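PDB 1X3L: glycerate 2-kinase from Pyrococcus horikoshii, which catalyses the ATP-dependent phosphorylation of D-glycerate to 2-phosphoglycerate, with magnesium as cofactor and several other nucleotides or pyrophosphate accepted as phosphate donors. Local coordinates for residues Tyr52-Gly57 and Leu113-Arg118; Leu71-Gly76 and Lys89-Ile94; Val125-Ser130 and Gly189-Ile194; Ala135-Pro140 and Ser174-Gly179. All blocks are in the same frame, centred on the assembly; numbering follows the deposited sequence.

Contact 1 (Tyr52-Gly57 and Leu113-Arg118)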
# COMPACT_ATOMS: atom_id res chain seq x y z
N TYR A 52 5.47 -23.03 7.23
CA TYR A 52 4.91 -22.23 8.31
C TYR A 52 4.45 -20.88 7.77
O TYR A 52 4.91 -20.44 6.71
CB TYR A 52 5.96 -22.03 9.40
CG TYR A 52 6.28 -23.29 10.18
CD1 TYR A 52 5.43 -23.73 11.20
CD2 TYR A 52 7.42 -24.04 9.89
CE1 TYR A 52 5.71 -24.91 11.90
CE2 TYR A 52 7.70 -25.22 10.59
CZ TYR A 52 6.84 -25.64 11.60
OH TYR A 52 7.10 -26.80 12.29
N VAL A 53 3.55 -20.23 8.49
CA VAL A 53 3.06 -18.93 8.06
C VAL A 53 3.03 -17.91 9.18
O VAL A 53 2.52 -18.17 10.27
CB VAL A 53 1.62 -19.02 7.49
CG1 VAL A 53 1.07 -17.62 7.26
CG2 VAL A 53 1.61 -19.80 6.19
N ILE A 54 3.60 -16.74 8.91
CA ILE A 54 3.60 -15.64 9.87
C ILE A 54 3.06 -14.44 9.10
O ILE A 54 3.75 -13.89 8.23
CB ILE A 54 5.02 -15.33 10.39
CG1 ILE A 54 5.54 -16.50 11.22
CG2 ILE A 54 4.99 -14.04 11.22
CD1 ILE A 54 6.98 -16.33 11.69
N ALA A 55 1.83 -14.05 9.41
CA ALA A 55 1.18 -12.93 8.74
C ALA A 55 0.93 -11.76 9.69
O ALA A 55 0.55 -11.95 10.84
CB ALA A 55 -0.12 -13.39 8.13
N LEU A 56 1.15 -10.55 9.19
CA LEU A 56 0.96 -9.34 9.97
C LEU A 56 0.47 -8.20 9.08
O LEU A 56 1.05 -7.91 8.03
CB LEU A 56 2.27 -8.92 10.64
CG LEU A 56 3.50 -8.91 9.72
CD1 LEU A 56 4.28 -7.61 9.89
CD2 LEU A 56 4.37 -10.12 10.02
N GLY A 57 -0.60 -7.54 9.52
CA GLY A 57 -1.16 -6.45 8.76
C GLY A 57 -2.66 -6.60 8.66
O GLY A 57 -3.22 -7.60 9.11
N LEU A 113 7.78 -15.49 17.05
CA LEU A 113 9.11 -15.94 17.42
C LEU A 113 9.07 -17.42 17.79
O LEU A 113 9.99 -18.18 17.47
CB LEU A 113 9.66 -15.14 18.61
CG LEU A 113 9.72 -13.61 18.52
CD1 LEU A 113 10.76 -13.11 19.51
CD2 LEU A 113 10.07 -13.17 17.11
N SER A 114 8.00 -17.82 18.46
CA SER A 114 7.83 -19.21 18.87
C SER A 114 7.85 -20.10 17.63
O SER A 114 8.49 -21.15 17.62
CB SER A 114 6.49 -19.37 19.60
OG SER A 114 6.20 -20.74 19.81
N ILE A 115 7.14 -19.68 16.59
CA ILE A 115 7.08 -20.42 15.34
C ILE A 115 8.45 -20.51 14.67
O ILE A 115 8.82 -21.55 14.14
CB ILE A 115 6.07 -19.78 14.37
CG1 ILE A 115 4.66 -19.92 14.95
CG2 ILE A 115 6.16 -20.42 12.99
CD1 ILE A 115 3.60 -19.16 14.19
N LEU A 116 9.19 -19.41 14.69
CA LEU A 116 10.51 -19.37 14.07
C LEU A 116 11.53 -20.18 14.88
O LEU A 116 12.56 -20.60 14.35
CB LEU A 116 10.99 -17.92 13.93
CG LEU A 116 10.20 -17.08 12.92
CD1 LEU A 116 10.73 -15.65 12.91
CD2 LEU A 116 10.32 -17.70 11.54
N ASN A 117 11.24 -20.39 16.15
CA ASN A 117 12.14 -21.16 16.99
C ASN A 117 11.97 -22.63 16.61
O ASN A 117 12.93 -23.40 16.62
CB ASN A 117 11.80 -20.97 18.46
CG ASN A 117 12.74 -21.72 19.38
OD1 ASN A 117 13.95 -21.50 19.35
ND2 ASN A 117 12.19 -22.62 20.19
N ARG A 118 10.75 -23.01 16.24
CA ARG A 118 10.43 -24.37 15.86
C ARG A 118 10.80 -24.72 14.41
O ARG A 118 11.12 -25.86 14.11
CB ARG A 118 8.94 -24.63 16.08
CG ARG A 118 8.47 -25.99 15.59
CD ARG A 118 6.95 -26.12 15.69
NE ARG A 118 6.47 -27.35 15.07
CZ ARG A 118 5.19 -27.65 14.91
NH1 ARG A 118 4.25 -26.80 15.31
NH2 ARG A 118 4.84 -28.79 14.33
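Tyr52 CG lies anti to its own carbonyl carbon (chi1 -70°), and Arg118 CG, anti to the backbone N (chi1 175°), continues in an extended chain that carries NE to Tyr52 OH. The two side chains cross at about a right angle, and the guanidinium presents one face to the phenol, with Tyr52 CE1 3.9 Å above the Arg118 plane toward the rim. Tyr52 OH comes within 2.9 Å of Arg118 NE, yet the angle is too poor for a hydrogen bond; the strong partner of the guanidinium is Glu74, which forms a salt bridge with NH2. Nearer the backbone, Ile115 lays CG2 against the tyrosine, 3.8 Å from Tyr52 CD1 and 3.9 Å from Tyr52 CB, approaching the ring obliquely. Farther along the strand, Ile54 directs CD1 at the branch point of Leu116, with 3.5 Å between Ile54 CD1 and Leu116 CG, the two side chains crossing at about a right angle. The segment axes approach to 9.2 Å at 156°, so helix and strand run nearly antiparallel, as expected for a helix covering a parallel sheet in an alpha/beta layer. Helix 103-118 covers this face of strand 51-56, Ile115 reaching over to Val77 of strand 75-81 and Leu116 to Val125 of strand 124-129, while Val53 turns to the other face and packs on Ile67 of helix 60-70.

Contact 2 (Leu71-Gly76 and Lys89-Ile94)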
# COMPACT_ATOMS: atom_id res chain seq x y z
N LEU A 71 -1.24 -24.78 -0.17
CA LEU A 71 -0.19 -25.50 0.55
C LEU A 71 -0.64 -25.96 1.93
O LEU A 71 -1.44 -25.28 2.58
CB LEU A 71 1.05 -24.61 0.70
CG LEU A 71 1.83 -24.21 -0.55
CD1 LEU A 71 2.84 -23.12 -0.21
CD2 LEU A 71 2.55 -25.43 -1.13
N ASP A 72 -0.15 -27.11 2.36
CA ASP A 72 -0.49 -27.63 3.68
C ASP A 72 0.42 -26.93 4.68
O ASP A 72 1.64 -27.07 4.62
CB ASP A 72 -0.28 -29.14 3.74
CG ASP A 72 -1.19 -29.90 2.80
OD1 ASP A 72 -2.43 -29.71 2.89
OD2 ASP A 72 -0.68 -30.69 1.97
N VAL A 73 -0.18 -26.17 5.59
CA VAL A 73 0.60 -25.43 6.57
C VAL A 73 0.67 -26.13 7.92
O VAL A 73 -0.35 -26.40 8.55
CB VAL A 73 0.02 -24.01 6.77
CG1 VAL A 73 0.82 -23.26 7.82
CG2 VAL A 73 0.05 -23.25 5.45
N GLU A 74 1.89 -26.42 8.36
CA GLU A 74 2.12 -27.09 9.63
C GLU A 74 1.53 -26.27 10.76
O GLU A 74 0.85 -26.79 11.64
CB GLU A 74 3.61 -27.30 9.86
CG GLU A 74 3.96 -27.91 11.21
CD GLU A 74 3.26 -29.23 11.44
OE1 GLU A 74 3.23 -30.07 10.51
OE2 GLU A 74 2.74 -29.44 12.56
N ASP A 75 1.81 -24.97 10.74
CA ASP A 75 1.32 -24.06 11.76
C ASP A 75 1.72 -22.63 11.43
O ASP A 75 2.51 -22.39 10.52
CB ASP A 75 1.88 -24.46 13.13
CG ASP A 75 1.26 -23.68 14.27
OD1 ASP A 75 0.02 -23.51 14.28
OD2 ASP A 75 2.00 -23.24 15.17
N GLY A 76 1.16 -21.67 12.17
CA GLY A 76 1.48 -20.28 11.94
C GLY A 76 0.60 -19.34 12.74
O GLY A 76 -0.20 -19.78 13.58
N LYS A 89 -7.75 -22.39 8.87
CA LYS A 89 -7.68 -23.82 9.10
C LYS A 89 -6.57 -24.29 10.04
O LYS A 89 -6.83 -25.05 10.97
CB LYS A 89 -7.57 -24.55 7.76
CG LYS A 89 -8.81 -24.37 6.89
CD LYS A 89 -8.61 -24.92 5.49
CE LYS A 89 -9.85 -24.65 4.64
NZ LYS A 89 -9.67 -25.08 3.22
N ARG A 90 -5.35 -23.84 9.80
CA ARG A 90 -4.24 -24.25 10.65
C ARG A 90 -3.40 -23.09 11.16
O ARG A 90 -2.33 -23.29 11.73
CB ARG A 90 -3.34 -25.23 9.90
CG ARG A 90 -4.08 -26.45 9.38
CD ARG A 90 -3.14 -27.64 9.31
NE ARG A 90 -2.57 -27.91 10.62
CZ ARG A 90 -1.66 -28.86 10.86
NH1 ARG A 90 -1.22 -29.62 9.88
NH2 ARG A 90 -1.20 -29.03 12.10
N ILE A 91 -3.90 -21.88 10.97
CA ILE A 91 -3.19 -20.69 11.41
C ILE A 91 -3.97 -19.97 12.50
O ILE A 91 -5.14 -19.63 12.32
CB ILE A 91 -2.95 -19.72 10.23
CG1 ILE A 91 -2.14 -20.44 9.15
CG2 ILE A 91 -2.22 -18.48 10.70
CD1 ILE A 91 -1.99 -19.67 7.86
N LYS A 92 -3.31 -19.76 13.64
CA LYS A 92 -3.94 -19.10 14.77
C LYS A 92 -4.12 -17.62 14.45
O LYS A 92 -3.23 -17.00 13.86
CB LYS A 92 -3.06 -19.26 16.01
CG LYS A 92 -3.61 -18.62 17.28
CD LYS A 92 -2.60 -18.72 18.42
CE LYS A 92 -3.17 -18.18 19.72
NZ LYS A 92 -4.28 -19.03 20.25
N VAL A 93 -5.26 -17.06 14.83
CA VAL A 93 -5.54 -15.66 14.57
C VAL A 93 -5.56 -14.80 15.83
O VAL A 93 -6.19 -15.15 16.83
CB VAL A 93 -6.89 -15.49 13.85
CG1 VAL A 93 -7.21 -14.00 13.69
CG2 VAL A 93 -6.84 -16.16 12.48
N ILE A 94 -4.86 -13.67 15.77
CA ILE A 94 -4.79 -12.74 16.88
C ILE A 94 -5.10 -11.33 16.39
O ILE A 94 -4.51 -10.87 15.41
CB ILE A 94 -3.39 -12.73 17.52
CG1 ILE A 94 -3.08 -14.11 18.10
CG2 ILE A 94 -3.31 -11.66 18.60
CD1 ILE A 94 -1.68 -14.23 18.66
O HOH W 1 -1.53 -26.29 13.14
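Gly76 and Ile91 bring the two backbones closest, their CA atoms 4.7 Å apart, and one backbone hydrogen bond fixes the pair: Lys92 N donates to Gly76 O over 3.1 Å. Its N-H...O angle is 154°, and the donor stands 44° out of the carbonyl plane. Gly76 is almost fully extended, and Ile91 CG2 lies 3.6 Å from Gly76 C. The bond belongs to the pairing of strands 75-81 and 92-96, parallel neighbours in the six-stranded sheet, and 92-96 is its outermost strand within this chain. On the N-terminal side of this bond, Arg90 lies over the 73-74 backbone. Its chain bends at chi3, which folds the guanidinium back, so that Glu74 O lies 3.1 Å from Arg90 NH2 but above one face of the group, without hydrogen-bond geometry. Arg90 CD is as near to Val73 O, at 3.1 Å. Glu74 OE2 adds a long salt bridge of 4.0 Å to Arg90 NH2, the carboxylate and guanidinium planes standing 72° apart, while its stronger charge partner is Arg118 of helix 103-118. A water lies 2.9 Å from Glu74 O, to which it can donate, and accepts a weak bond from Arg90 NE. On the buried side, Val73 and Ile91 pack through their CG1 atoms, and Ile67 and Ala64 of helix 60-70 touch Val73 and Ile91 respectively.

Contact 3 (Val125-Ser130 and Gly189-Ile194)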
# COMPACT_ATOMS: atom_id res chain seq x y z
N VAL A 125 9.30 -20.71 5.57
CA VAL A 125 8.47 -19.82 6.37
C VAL A 125 7.98 -18.63 5.56
O VAL A 125 8.77 -17.79 5.13
CB VAL A 125 9.25 -19.27 7.59
CG1 VAL A 125 8.35 -18.34 8.40
CG2 VAL A 125 9.76 -20.41 8.46
N PHE A 126 6.67 -18.57 5.34
CA PHE A 126 6.06 -17.47 4.60
C PHE A 126 5.84 -16.30 5.55
O PHE A 126 5.28 -16.47 6.64
CB PHE A 126 4.70 -17.89 4.02
CG PHE A 126 4.78 -18.58 2.70
CD1 PHE A 126 4.90 -17.85 1.52
CD2 PHE A 126 4.73 -19.97 2.62
CE1 PHE A 126 4.97 -18.49 0.29
CE2 PHE A 126 4.80 -20.62 1.40
CZ PHE A 126 4.92 -19.88 0.23
N ILE A 127 6.30 -15.12 5.16
CA ILE A 127 6.09 -13.92 5.97
C ILE A 127 5.16 -13.07 5.11
O ILE A 127 5.56 -12.61 4.03
CB ILE A 127 7.41 -13.15 6.21
CG1 ILE A 127 8.45 -14.08 6.85
CG2 ILE A 127 7.16 -11.95 7.11
CD1 ILE A 127 8.08 -14.55 8.25
N LEU A 128 3.93 -12.88 5.56
CA LEU A 128 2.93 -12.12 4.81
C LEU A 128 2.74 -10.74 5.43
O LEU A 128 2.23 -10.60 6.55
CB LEU A 128 1.62 -12.91 4.78
CG LEU A 128 1.76 -14.39 4.38
CD1 LEU A 128 0.39 -15.07 4.33
CD2 LEU A 128 2.44 -14.50 3.01
N ILE A 129 3.16 -9.71 4.70
CA ILE A 129 3.09 -8.34 5.20
C ILE A 129 2.12 -7.41 4.47
O ILE A 129 2.09 -7.35 3.24
CB ILE A 129 4.50 -7.71 5.18
CG1 ILE A 129 5.50 -8.66 5.85
CG2 ILE A 129 4.49 -6.37 5.90
CD1 ILE A 129 6.96 -8.19 5.78
N SER A 130 1.34 -6.67 5.25
CA SER A 130 0.39 -5.71 4.71
C SER A 130 0.35 -4.48 5.63
O SER A 130 1.12 -4.40 6.59
CB SER A 130 -1.01 -6.32 4.57
OG SER A 130 -1.43 -6.97 5.77
N GLY A 189 13.10 -18.20 3.94
CA GLY A 189 12.05 -17.22 4.18
C GLY A 189 11.49 -16.65 2.89
O GLY A 189 12.23 -16.11 2.06
N ILE A 190 10.18 -16.79 2.69
CA ILE A 190 9.53 -16.25 1.51
C ILE A 190 8.60 -15.14 2.00
O ILE A 190 7.57 -15.41 2.62
CB ILE A 190 8.74 -17.34 0.75
CG1 ILE A 190 9.72 -18.39 0.20
CG2 ILE A 190 7.94 -16.71 -0.39
CD1 ILE A 190 9.06 -19.52 -0.58
N VAL A 191 8.98 -13.90 1.74
CA VAL A 191 8.21 -12.75 2.18
C VAL A 191 7.34 -12.16 1.08
O VAL A 191 7.84 -11.81 0.01
CB VAL A 191 9.16 -11.64 2.71
CG1 VAL A 191 8.35 -10.48 3.29
CG2 VAL A 191 10.10 -12.22 3.76
N LEU A 192 6.04 -12.09 1.34
CA LEU A 192 5.09 -11.53 0.38
C LEU A 192 4.60 -10.22 0.98
O LEU A 192 4.03 -10.18 2.07
CB LEU A 192 3.93 -12.51 0.15
CG LEU A 192 4.35 -13.93 -0.25
CD1 LEU A 192 3.10 -14.75 -0.60
CD2 LEU A 192 5.31 -13.89 -1.44
N ILE A 193 4.81 -9.13 0.25
CA ILE A 193 4.44 -7.81 0.73
C ILE A 193 3.45 -7.06 -0.17
O ILE A 193 3.50 -7.16 -1.39
CB ILE A 193 5.70 -6.93 0.89
CG1 ILE A 193 6.75 -7.69 1.71
CG2 ILE A 193 5.35 -5.61 1.56
CD1 ILE A 193 8.13 -7.05 1.71
N ILE A 194 2.55 -6.31 0.47
CA ILE A 194 1.58 -5.49 -0.24
C ILE A 194 1.94 -4.07 0.15
O ILE A 194 2.08 -3.77 1.34
CB ILE A 194 0.13 -5.80 0.20
CG1 ILE A 194 -0.27 -7.19 -0.29
CG2 ILE A 194 -0.83 -4.73 -0.38
CD1 ILE A 194 -1.67 -7.60 0.10
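Phe126 and Ile190 lie side by side and point the same way from neighbouring strands, the ring resting obliquely on the isoleucine with Phe126 CE1 3.5 Å from Ile190 CG2. With its CG anti to the carbonyl carbon (chi1 -85°), Phe126 swings the ring toward strand 188-194, where Leu192 CD1 also comes near. Leu128 and Leu192 repeat the side-by-side pose on the same face, Leu128 CD2 standing 3.7 Å from Leu192 CD1. Exchanging Phe126 for an alanine would probably leave Ile190 CG2 and Leu192 CD1 without their aromatic partner and open a gap beneath Ile67 of helix 60-70. The other face alternates with this one. There Ile127 crosses Val191, with 3.8 Å between Ile127 CB and Val191 CG2, and Ile129 reaches back along the neighbouring strand to place CD1 3.7 Å from Val191 CG1 while also lying alongside Ile193. Five backbone hydrogen bonds hold these side chains in register, the donors alternating between strands. Ile129 N to Leu192 O is short at 2.8 Å and nearly straight at 175°; Ile194 N to Ile129 O is more bent. The axes run 4.6 Å apart and 17° from parallel. Parallel bridges, a largely helical connection between strands 124-129 and 188-194, and helix 60-70 packed on the face of Phe126 and Leu128 are the marks of an alpha/beta domain. At the C-terminal end, Ser130 OG accepts from Ala59 N, and the Ser130 side chain is about 5 Å from that of Lys58, assigned by similarity to substrate binding.

Contact 4 (Ala135-Pro140 and Ser174-Gly179)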
# COMPACT_ATOMS: atom_id res chain seq x y z
N ALA A 135 2.24 -1.37 14.23
CA ALA A 135 1.55 -1.36 15.51
C ALA A 135 0.98 -2.73 15.88
O ALA A 135 0.99 -3.13 17.04
CB ALA A 135 0.42 -0.32 15.48
N LEU A 136 0.49 -3.45 14.87
CA LEU A 136 -0.10 -4.77 15.08
C LEU A 136 0.91 -5.85 15.43
O LEU A 136 0.56 -6.84 16.07
CB LEU A 136 -0.83 -5.21 13.81
CG LEU A 136 -2.06 -4.43 13.36
CD1 LEU A 136 -2.47 -4.90 11.96
CD2 LEU A 136 -3.20 -4.63 14.37
N PHE A 137 2.16 -5.66 15.02
CA PHE A 137 3.20 -6.64 15.24
C PHE A 137 4.43 -5.98 15.85
O PHE A 137 5.26 -5.43 15.14
CB PHE A 137 3.56 -7.27 13.90
CG PHE A 137 4.38 -8.52 14.00
CD1 PHE A 137 3.78 -9.73 14.33
CD2 PHE A 137 5.74 -8.49 13.71
CE1 PHE A 137 4.53 -10.91 14.35
CE2 PHE A 137 6.49 -9.66 13.74
CZ PHE A 137 5.89 -10.87 14.06
N GLU A 138 4.54 -6.05 17.18
CA GLU A 138 5.66 -5.43 17.86
C GLU A 138 6.07 -6.12 19.15
O GLU A 138 5.24 -6.65 19.89
CB GLU A 138 5.36 -3.95 18.13
CG GLU A 138 6.45 -3.21 18.90
CD GLU A 138 7.82 -3.36 18.26
OE1 GLU A 138 7.99 -2.98 17.09
OE2 GLU A 138 8.75 -3.85 18.94
N LEU A 139 7.38 -6.10 19.40
CA LEU A 139 7.97 -6.69 20.59
C LEU A 139 9.20 -5.85 20.93
O LEU A 139 10.23 -5.94 20.27
CB LEU A 139 8.38 -8.14 20.32
CG LEU A 139 8.96 -8.91 21.51
CD1 LEU A 139 7.97 -8.91 22.67
CD2 LEU A 139 9.31 -10.33 21.09
N PRO A 140 9.10 -4.99 21.96
CA PRO A 140 10.21 -4.13 22.38
C PRO A 140 11.46 -4.91 22.81
O PRO A 140 11.36 -6.07 23.21
CB PRO A 140 9.61 -3.34 23.55
CG PRO A 140 8.14 -3.30 23.20
CD PRO A 140 7.89 -4.71 22.75
N SER A 174 13.22 -2.46 18.85
CA SER A 174 12.26 -3.51 18.53
C SER A 174 13.00 -4.79 18.20
O SER A 174 14.02 -4.77 17.52
CB SER A 174 11.41 -3.09 17.33
OG SER A 174 10.68 -4.20 16.82
N LYS A 175 12.49 -5.92 18.67
CA LYS A 175 13.13 -7.20 18.42
C LYS A 175 12.75 -7.82 17.08
O LYS A 175 13.32 -8.83 16.68
CB LYS A 175 12.80 -8.18 19.56
CG LYS A 175 13.33 -7.73 20.92
CD LYS A 175 13.11 -8.78 22.01
CE LYS A 175 13.87 -10.07 21.71
NZ LYS A 175 13.66 -11.09 22.79
N VAL A 176 11.79 -7.23 16.37
CA VAL A 176 11.37 -7.79 15.09
C VAL A 176 11.50 -6.85 13.88
O VAL A 176 11.54 -7.30 12.73
CB VAL A 176 9.92 -8.30 15.17
CG1 VAL A 176 9.85 -9.50 16.11
CG2 VAL A 176 8.99 -7.21 15.65
N LYS A 177 11.57 -5.55 14.13
CA LYS A 177 11.68 -4.58 13.05
C LYS A 177 13.13 -4.43 12.60
O LYS A 177 14.04 -4.97 13.23
CB LYS A 177 11.13 -3.23 13.52
CG LYS A 177 9.62 -3.24 13.73
CD LYS A 177 9.16 -1.98 14.46
CE LYS A 177 7.65 -1.82 14.39
NZ LYS A 177 6.92 -3.04 14.82
N GLY A 178 13.34 -3.70 11.51
CA GLY A 178 14.69 -3.50 11.01
C GLY A 178 15.38 -4.78 10.56
O GLY A 178 16.57 -4.98 10.82
N GLY A 179 14.62 -5.64 9.90
CA GLY A 179 15.16 -6.90 9.41
C GLY A 179 15.40 -7.97 10.46
O GLY A 179 15.83 -9.09 10.14
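The Glu138 carboxylate is gripped through both oxygens by the 174-179 loop. Glu138 OE2 receives Ser174 OG on its syn lone pair at 2.9 Å, whereas Glu138 OE1 is met on its anti side by Lys177 NZ, 25° out of the carboxylate plane, in a salt bridge whose modelled 2.5 Å is shorter than expected and should be read with caution. The other flat group, the Phe137 ring, takes Val176 obliquely, with Phe137 CE2 4.0 Å from Val176 CB; Leu181 of helix 180-183 touches both residues. Glu138 starts with CG anti to the backbone N (chi1 178°) and bends at chi2, turning its acid back toward Ser174 and Lys177. Lys177 stays extended until a final bend at chi4 (52°) sets NZ beside the carboxylate, where it also bonds to Ser134 O. Ser174 OG has a double role: it donates to Glu138 and accepts from Val176 N and Lys177 N, the latter at 3.1 Å, giving an ST turn together with an ST motif. A glutamine here would probably leave the Lys177 ammonium without its opposite charge in a buried setting. Beside these polar groups, Lys175 N donates to Leu139 O over 2.8 Å, and the aliphatic part of Lys175 lies across Leu139 with CD 4.2 Å from Leu139 CG. Chemically, the contact joins the segment just after helix 133-136 to the loop before helix 180-183 through a buried ion pair: the neighbouring ammonium is likely to stabilise the ionised acid, while the serine ties the same carboxylate to the backbone of the turn.

Contacts 1, 2 and 3 share the six-stranded parallel sheet, and strand 51-56 links them: it pairs with 75-81 on one edge (Val53 N to Asp75 O, 3.1 Å) and with 124-129 on the other (Ile54 N to Phe126 O, 2.8 Å). Contacts 1 and 2 are further tied by the Arg118 NH2 to Glu74 OE2 salt bridge of 2.8 Å. Contact 4 packs against contact 1, Leu113 CD1 lying 3.5 Å from Leu139 CD2, but stays about 6 Å from contacts 2 and 3 at the nearest atoms. Toward Lys58, the substrate-binding residue inferred by similarity, Ser130 of contact 3 approaches to about 5 Å between side chains and Phe137 of contact 4 to about 11 Å.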